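Local coordinates for peroxisomal fatty acid beta-oxidation multifunctional protein MFP2 (Arabidopsis thaliana, PDB 2WTB), which carries out enoyl-CoA hydratase and 3-hydroxyacyl-CoA dehydrogenase steps of peroxisomal fatty acid beta-oxidation during seed germination, at residues V106-D110 with L193-A197; S129-L135 with P172-E176; P300-D304 with A470-V474. All coordinates share one frame; numbering follows the deposited sequence.

Contact 1: V106-D110 with L193-A197; sequences VAAID and LVTTA
Ala108 and Ala197 meet methyl to methyl, with their CB atoms 4.0 Å apart. Around this pair the strand 106-109 lies under the first turn of the helix that begins at Leu193. The two segment axes run nearly antiparallel, at 164°, and approach to 8.0 Å. The small alanines at the centre probably allow this close approach.

The tight part runs from Val106 to the carbonyl of Ile109. Val106 CG1 reaches Ala197 CB at 3.7 Å, and CB and both methyls of Val106 lie near the carbonyl oxygen of Ala197. Val106 also touches Trp200 and Ala201 further along the helix. Leu193 closes the other end. Its CG is turned roughly anti to the backbone N (chi1 -152°), which sends the fork down onto the strand end. Leu193 CG rests 4.0 Å from Ala108 CB. The two methyls of Leu193 then straddle a carbonyl oxygen: CD2 lies 3.2 Å from Ile109 O and CD1 lies 3.3 Å from the same Ile109 O. Leu193 CD2 also packs on Asp110 CB, at 3.5 Å. No hydrogen bond joins the two segments, so this is purely van der Waals packing.

The outer side is looser. Val194 is partly exposed, and its CG2 only grazes Ala108 CB, at 4.3 Å. Val194 leans instead on Thr58 of the neighbouring strand 54-59. Asp110, past the end of the strand, is partly exposed too and offers the helix only the base of its side chain.

Val106 and Ala108 face the helix, while Ala107 and Ile109 face the other way. A helix laid along one face of a largely parallel sheet in this manner is a layer of the crotonase fold of enoyl-CoA hydratases.

Contact 2: S129-L135 with P172-E176; sequences SAPAAQL and PVKAE
Pro172 starts the contact by laying its ring beside the amide of Gln134: CB and CG of the proline each sit 3.7 Å from Gln134 NE2. Val173 follows and forms an antiparallel hydrogen-bonded pair with Leu135. Val173 N gives to Leu135 O at 2.6 Å, and Leu135 N gives back to Val173 O at 2.8 Å. On the face of Leu135 and Val173, Val173 CG1 packs on Leu135 CB. Lys174 lies on the other face, alongside Gln134 and pointing the same way. Its chain bends at chi2 (-54°), and Lys174 CE comes 3.8 Å from Gln134 CG. Cut back to an alanine here, Gln134 would lose its amide and CG, which is likely to leave the Pro172 ring bare on that side and the end of Lys174 freer to turn. Lys174 is also the N-cap of the next helix. Ala175 begins that helix with a weak bond from its N to Ala133 O. Ala175 CB fits under the type I turn of Ala130 to Ala133, 3.1 Å from Pro131 O. Glu176 then swings its carboxylate back towards Pro131. The paired strands 134-136 and 173-174, with 112-114, make the small accessory sheet of the crotonase fold.

Contact 3: P300-D304 with A470-V474; sequences PGVTD and AQVIV
Val302 packs the loop 300-304 against the first turn of helix 470-482, in the Rossmann-type NAD-binding domain of the dehydrogenase part. The loop follows helix 281-294 and leads towards strand 315-318, the first strand of that domain.

The Val302 side chain carries most of the contact. Its CB points towards the helix but stands back from it. CG1 does the reaching. It is anti to the backbone N (chi1 165°), and this carries it in between three helix residues. Val302 CG1 is closest to Ile473 CG2, at 3.7 Å, and the two side chains cross at about a right angle. Ala470 CB lies 4.2 Å and Val474 CG2 4.3 Å from Val302 CG1. The second methyl, Val302 CG2, is set further off, with Ile473 CD1 its nearest helix atom at 4.4 Å. Arg464 of strand 459-464 also touches Val302, and Ile473 as well.

The backbone of Val302 joins in through its carbonyl oxygen, Val302 O, which meets Val474 CG2 at 3.7 Å. Thr303 adds a looser touch of its CG2 on the same valine methyl. Its hydroxyl is engaged by the backbone N of Val299 instead. No hydrogen bond crosses between loop and helix.

The loop is held by a bond within itself. Gly301 has a positive phi (77°), which favours glycine, and probably helps the chain turn back. Asp304 closes this turn: Gly301 N donates almost straight (174°) to Asp304 OD2 at 3.1 Å, meeting the oxygen on its syn side, somewhat out of the carboxylate plane.

From the N terminus, the chain first lays down 106-110, then 129-135. Contact 2 closes when 172-176 returns to 129-135. Contact 1 closes later, at 193-197, so the loop of contact 2 lies wholly within that of contact 1. Both belong to the enoyl-CoA hydratase/isomerase part, with centres 13 Å apart. They touch directly: Ile109 O and Ala130 N are 2.9 Å apart, a probable hydrogen bond. Together they tie the main sheet to a helix on its face and to the small sheet. Contact 3 opens at 300-304 and closes at 470-474, in series with the others, joining the loop after helix 281-294 to a helix of the NAD-binding domain.

Contact 1: V106-D110 with L193-A197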
loop_
_atom_site.group_PDB
_atom_site.type_symbol
_atom_site.label_atom_id
_atom_site.label_comp_id
_atom_site.label_asym_id
_atom_site.label_seq_id
_atom_site.Cartn_x
_atom_site.Cartn_y
_atom_site.Cartn_z
ATOM N N VAL A 106 14.982 -22.662 -22.508
ATOM C CA VAL A 106 15.390 -22.591 -21.112
ATOM C C VAL A 106 15.430 -21.140 -20.668
ATOM O O VAL A 106 16.024 -20.296 -21.337
ATOM C CB VAL A 106 16.773 -23.221 -20.881
ATOM C CG1 VAL A 106 17.184 -23.068 -19.424
ATOM C CG2 VAL A 106 16.761 -24.687 -21.282
ATOM N N ALA A 107 14.787 -20.851 -19.543
ATOM C CA ALA A 107 14.776 -19.497 -19.007
ATOM C C ALA A 107 15.958 -19.279 -18.065
ATOM O O ALA A 107 16.236 -20.105 -17.195
ATOM C CB ALA A 107 13.461 -19.217 -18.294
ATOM N N ALA A 108 16.656 -18.164 -18.261
ATOM C CA ALA A 108 17.759 -17.776 -17.391
ATOM C C ALA A 108 17.321 -16.594 -16.538
ATOM O O ALA A 108 17.271 -15.461 -17.013
ATOM C CB ALA A 108 18.983 -17.420 -18.214
ATOM N N ILE A 109 17.000 -16.867 -15.279
ATOM C CA ILE A 109 16.403 -15.861 -14.411
ATOM C C ILE A 109 17.394 -15.193 -13.458
ATOM O O ILE A 109 18.157 -15.860 -12.758
ATOM C CB ILE A 109 15.239 -16.445 -13.585
ATOM C CG1 ILE A 109 14.130 -16.956 -14.509
ATOM C CG2 ILE A 109 14.693 -15.398 -12.621
ATOM C CD1 ILE A 109 12.992 -17.646 -13.778
ATOM N N ASP A 110 17.360 -13.866 -13.442
ATOM C CA ASP A 110 18.126 -13.076 -12.494
ATOM C C ASP A 110 17.219 -11.992 -11.926
ATOM O O ASP A 110 16.266 -11.569 -12.580
ATOM C CB ASP A 110 19.329 -12.439 -13.190
ATOM C CG ASP A 110 20.331 -11.855 -12.215
ATOM O OD1 ASP A 110 20.177 -12.067 -10.993
ATOM O OD2 ASP A 110 21.281 -11.187 -12.672
ATOM N N LEU A 193 24.692 -17.925 -15.017
ATOM C CA LEU A 193 23.285 -18.047 -15.388
ATOM C C LEU A 193 23.065 -18.505 -16.831
ATOM O O LEU A 193 22.516 -19.582 -17.072
ATOM C CB LEU A 193 22.582 -16.711 -15.159
ATOM C CG LEU A 193 21.091 -16.727 -14.851
ATOM C CD1 LEU A 193 20.822 -17.541 -13.600
ATOM C CD2 LEU A 193 20.602 -15.302 -14.679
ATOM N N VAL A 194 23.491 -17.685 -17.785
ATOM C CA VAL A 194 23.270 -17.972 -19.202
ATOM C C VAL A 194 24.068 -19.176 -19.699
ATOM O O VAL A 194 23.580 -19.958 -20.513
ATOM C CB VAL A 194 23.576 -16.743 -20.076
ATOM C CG1 VAL A 194 23.604 -17.123 -21.547
ATOM C CG2 VAL A 194 22.551 -15.655 -19.817
ATOM N N THR A 195 25.291 -19.323 -19.203
ATOM C CA THR A 195 26.121 -20.472 -19.551
ATOM C C THR A 195 25.452 -21.772 -19.123
ATOM O O THR A 195 25.379 -22.732 -19.892
ATOM C CB THR A 195 27.513 -20.385 -18.894
ATOM O OG1 THR A 195 28.327 -19.460 -19.621
ATOM C CG2 THR A 195 28.187 -21.743 -18.898
ATOM N N THR A 196 24.967 -21.801 -17.888
ATOM C CA THR A 196 24.263 -22.967 -17.377
ATOM C C THR A 196 23.023 -23.253 -18.218
ATOM O O THR A 196 22.735 -24.403 -18.543
ATOM C CB THR A 196 23.856 -22.775 -15.904
ATOM O OG1 THR A 196 25.032 -22.616 -15.097
ATOM C CG2 THR A 196 23.067 -23.976 -15.405
ATOM N N ALA A 197 22.302 -22.200 -18.586
ATOM C CA ALA A 197 21.059 -22.359 -19.334
ATOM C C ALA A 197 21.279 -22.974 -20.714
ATOM O O ALA A 197 20.553 -23.888 -21.113
ATOM C CB ALA A 197 20.321 -21.033 -19.445
#

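Contact 2: S129-L135 with P172-E176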
loop_
_atom_site.group_PDB
_atom_site.type_symbol
_atom_site.label_atom_id
_atom_site.label_comp_id
_atom_site.label_asym_id
_atom_site.label_seq_id
_atom_site.Cartn_x
_atom_site.Cartn_y
_atom_site.Cartn_z
ATOM N N SER A 129 18.109 -20.043 -12.235
ATOM C CA SER A 129 17.915 -18.790 -11.515
ATOM C C SER A 129 19.108 -18.410 -10.645
ATOM O O SER A 129 19.857 -19.271 -10.181
ATOM C CB SER A 129 16.649 -18.860 -10.657
ATOM O OG SER A 129 16.360 -17.605 -10.066
ATOM N N ALA A 130 19.271 -17.109 -10.432
ATOM C CA ALA A 130 20.298 -16.592 -9.540
ATOM C C ALA A 130 19.790 -16.649 -8.104
ATOM O O ALA A 130 18.585 -16.573 -7.869
ATOM C CB ALA A 130 20.663 -15.169 -9.925
ATOM N N PRO A 131 20.713 -16.774 -7.141
ATOM C CA PRO A 131 20.439 -17.027 -5.723
ATOM C C PRO A 131 19.153 -16.417 -5.153
ATOM O O PRO A 131 18.213 -17.162 -4.881
ATOM C CB PRO A 131 21.672 -16.448 -5.036
ATOM C CG PRO A 131 22.770 -16.749 -6.007
ATOM C CD PRO A 131 22.161 -16.662 -7.395
ATOM N N ALA A 132 19.103 -15.104 -4.967
ATOM C CA ALA A 132 17.979 -14.511 -4.243
ATOM C C ALA A 132 16.897 -13.898 -5.132
ATOM O O ALA A 132 16.211 -12.963 -4.720
ATOM C CB ALA A 132 18.482 -13.482 -3.239
ATOM N N ALA A 133 16.735 -14.425 -6.343
ATOM C CA ALA A 133 15.734 -13.899 -7.266
ATOM C C ALA A 133 14.317 -14.093 -6.722
ATOM O O ALA A 133 14.056 -15.031 -5.970
ATOM C CB ALA A 133 15.878 -14.548 -8.630
ATOM N N GLN A 134 13.409 -13.196 -7.097
ATOM C CA GLN A 134 12.024 -13.269 -6.636
ATOM C C GLN A 134 11.093 -13.808 -7.709
ATOM O O GLN A 134 11.135 -13.374 -8.860
ATOM C CB GLN A 134 11.529 -11.903 -6.163
ATOM C CG GLN A 134 12.062 -11.489 -4.809
ATOM C CD GLN A 134 11.353 -10.271 -4.265
ATOM O OE1 GLN A 134 11.796 -9.665 -3.291
ATOM N NE2 GLN A 134 10.242 -9.904 -4.895
ATOM N N LEU A 135 10.246 -14.751 -7.315
ATOM C CA LEU A 135 9.331 -15.405 -8.235
ATOM C C LEU A 135 7.939 -15.406 -7.627
ATOM O O LEU A 135 7.758 -15.833 -6.489
ATOM C CB LEU A 135 9.783 -16.841 -8.476
ATOM C CG LEU A 135 11.297 -17.053 -8.518
ATOM C CD1 LEU A 135 11.649 -18.519 -8.311
ATOM C CD2 LEU A 135 11.890 -16.522 -9.820
ATOM N N PRO A 172 5.654 -13.003 -3.278
ATOM C CA PRO A 172 6.710 -13.628 -4.080
ATOM C C PRO A 172 7.484 -14.654 -3.262
ATOM O O PRO A 172 7.323 -14.715 -2.045
ATOM C CB PRO A 172 7.631 -12.451 -4.429
ATOM C CG PRO A 172 6.867 -11.205 -4.057
ATOM C CD PRO A 172 5.983 -11.612 -2.932
ATOM N N VAL A 173 8.316 -15.445 -3.929
ATOM C CA VAL A 173 9.152 -16.429 -3.251
ATOM C C VAL A 173 10.577 -16.380 -3.805
ATOM O O VAL A 173 10.780 -16.132 -4.993
ATOM C CB VAL A 173 8.581 -17.855 -3.394
ATOM C CG1 VAL A 173 8.677 -18.330 -4.836
ATOM C CG2 VAL A 173 9.307 -18.813 -2.472
ATOM N N LYS A 174 11.563 -16.605 -2.942
ATOM C CA LYS A 174 12.960 -16.564 -3.363
ATOM C C LYS A 174 13.327 -17.784 -4.201
ATOM O O LYS A 174 12.665 -18.819 -4.134
ATOM C CB LYS A 174 13.890 -16.441 -2.156
ATOM C CG LYS A 174 13.754 -15.126 -1.408
ATOM C CD LYS A 174 13.915 -13.943 -2.347
ATOM C CE LYS A 174 13.734 -12.623 -1.612
ATOM N NZ LYS A 174 12.356 -12.477 -1.067
ATOM N N ALA A 175 14.386 -17.651 -4.994
ATOM C CA ALA A 175 14.804 -18.718 -5.896
ATOM C C ALA A 175 15.080 -20.020 -5.147
ATOM O O ALA A 175 14.688 -21.096 -5.600
ATOM C CB ALA A 175 16.027 -18.292 -6.697
ATOM N N GLU A 176 15.752 -19.912 -4.005
ATOM C CA GLU A 176 16.092 -21.080 -3.197
ATOM C C GLU A 176 14.860 -21.920 -2.879
ATOM O O GLU A 176 14.807 -23.107 -3.202
ATOM C CB GLU A 176 16.795 -20.666 -1.900
ATOM C CG GLU A 176 18.269 -20.315 -2.064
ATOM C CD GLU A 176 18.492 -18.904 -2.576
ATOM O OE1 GLU A 176 17.567 -18.069 -2.461
ATOM O OE2 GLU A 176 19.597 -18.625 -3.087
#

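Contact 3: P300-D304 with A470-V474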
loop_
_atom_site.group_PDB
_atom_site.type_symbol
_atom_site.label_atom_id
_atom_site.label_comp_id
_atom_site.label_asym_id
_atom_site.label_seq_id
_atom_site.Cartn_x
_atom_site.Cartn_y
_atom_site.Cartn_z
ATOM N N PRO A 300 4.219 19.680 -7.355
ATOM C CA PRO A 300 4.574 20.783 -8.255
ATOM C C PRO A 300 5.080 22.001 -7.494
ATOM O O PRO A 300 4.552 22.324 -6.427
ATOM C CB PRO A 300 3.249 21.113 -8.945
ATOM C CG PRO A 300 2.459 19.861 -8.860
ATOM C CD PRO A 300 2.831 19.234 -7.553
ATOM N N GLY A 301 6.095 22.664 -8.043
ATOM C CA GLY A 301 6.685 23.829 -7.409
ATOM C C GLY A 301 7.609 23.476 -6.259
ATOM O O GLY A 301 8.090 24.356 -5.547
ATOM N N VAL A 302 7.857 22.183 -6.075
ATOM C CA VAL A 302 8.744 21.714 -5.018
ATOM C C VAL A 302 9.693 20.634 -5.531
ATOM O O VAL A 302 10.900 20.695 -5.293
ATOM C CB VAL A 302 7.952 21.161 -3.816
ATOM C CG1 VAL A 302 8.857 20.346 -2.900
ATOM C CG2 VAL A 302 7.289 22.291 -3.051
ATOM N N THR A 303 9.143 19.649 -6.236
ATOM C CA THR A 303 9.938 18.517 -6.706
ATOM C C THR A 303 10.248 18.579 -8.201
ATOM O O THR A 303 10.797 17.633 -8.766
ATOM C CB THR A 303 9.258 17.173 -6.391
ATOM O OG1 THR A 303 7.998 17.097 -7.072
ATOM C CG2 THR A 303 9.045 17.024 -4.895
ATOM N N ASP A 304 9.899 19.692 -8.835
ATOM C CA ASP A 304 10.181 19.880 -10.254
ATOM C C ASP A 304 11.274 20.925 -10.490
ATOM O O ASP A 304 11.484 21.358 -11.621
ATOM C CB ASP A 304 8.907 20.281 -11.001
ATOM C CG ASP A 304 8.168 21.426 -10.325
ATOM O OD1 ASP A 304 8.652 21.912 -9.280
ATOM O OD2 ASP A 304 7.100 21.837 -10.833
ATOM N N ALA A 470 11.690 24.266 -0.163
ATOM C CA ALA A 470 11.519 23.108 -1.028
ATOM C C ALA A 470 12.573 22.042 -0.757
ATOM O O ALA A 470 12.270 20.848 -0.755
ATOM C CB ALA A 470 11.555 23.528 -2.486
ATOM N N GLN A 471 13.807 22.476 -0.527
ATOM C CA GLN A 471 14.916 21.547 -0.330
ATOM C C GLN A 471 14.734 20.683 0.915
ATOM O O GLN A 471 15.154 19.528 0.939
ATOM C CB GLN A 471 16.249 22.297 -0.265
ATOM C CG GLN A 471 17.440 21.419 0.094
ATOM C CD GLN A 471 17.796 20.435 -1.001
ATOM O OE1 GLN A 471 17.985 20.813 -2.160
ATOM N NE2 GLN A 471 17.900 19.163 -0.638
ATOM N N VAL A 472 14.112 21.244 1.946
ATOM C CA VAL A 472 13.831 20.485 3.160
ATOM C C VAL A 472 12.747 19.439 2.898
ATOM O O VAL A 472 12.823 18.309 3.387
ATOM C CB VAL A 472 13.414 21.400 4.330
ATOM C CG1 VAL A 472 12.933 20.573 5.515
ATOM C CG2 VAL A 472 14.574 22.287 4.744
ATOM N N ILE A 473 11.742 19.821 2.118
ATOM C CA ILE A 473 10.667 18.905 1.755
ATOM C C ILE A 473 11.204 17.756 0.907
ATOM O O ILE A 473 10.891 16.593 1.153
ATOM C CB ILE A 473 9.548 19.631 0.993
ATOM C CG1 ILE A 473 8.805 20.586 1.929
ATOM C CG2 ILE A 473 8.586 18.631 0.383
ATOM C CD1 ILE A 473 7.816 21.484 1.226
ATOM N N VAL A 474 12.017 18.090 -0.090
ATOM C CA VAL A 474 12.654 17.082 -0.927
ATOM C C VAL A 474 13.496 16.133 -0.077
ATOM O O VAL A 474 13.564 14.935 -0.353
ATOM C CB VAL A 474 13.531 17.734 -2.017
ATOM C CG1 VAL A 474 14.579 16.755 -2.534
ATOM C CG2 VAL A 474 12.662 18.262 -3.152
#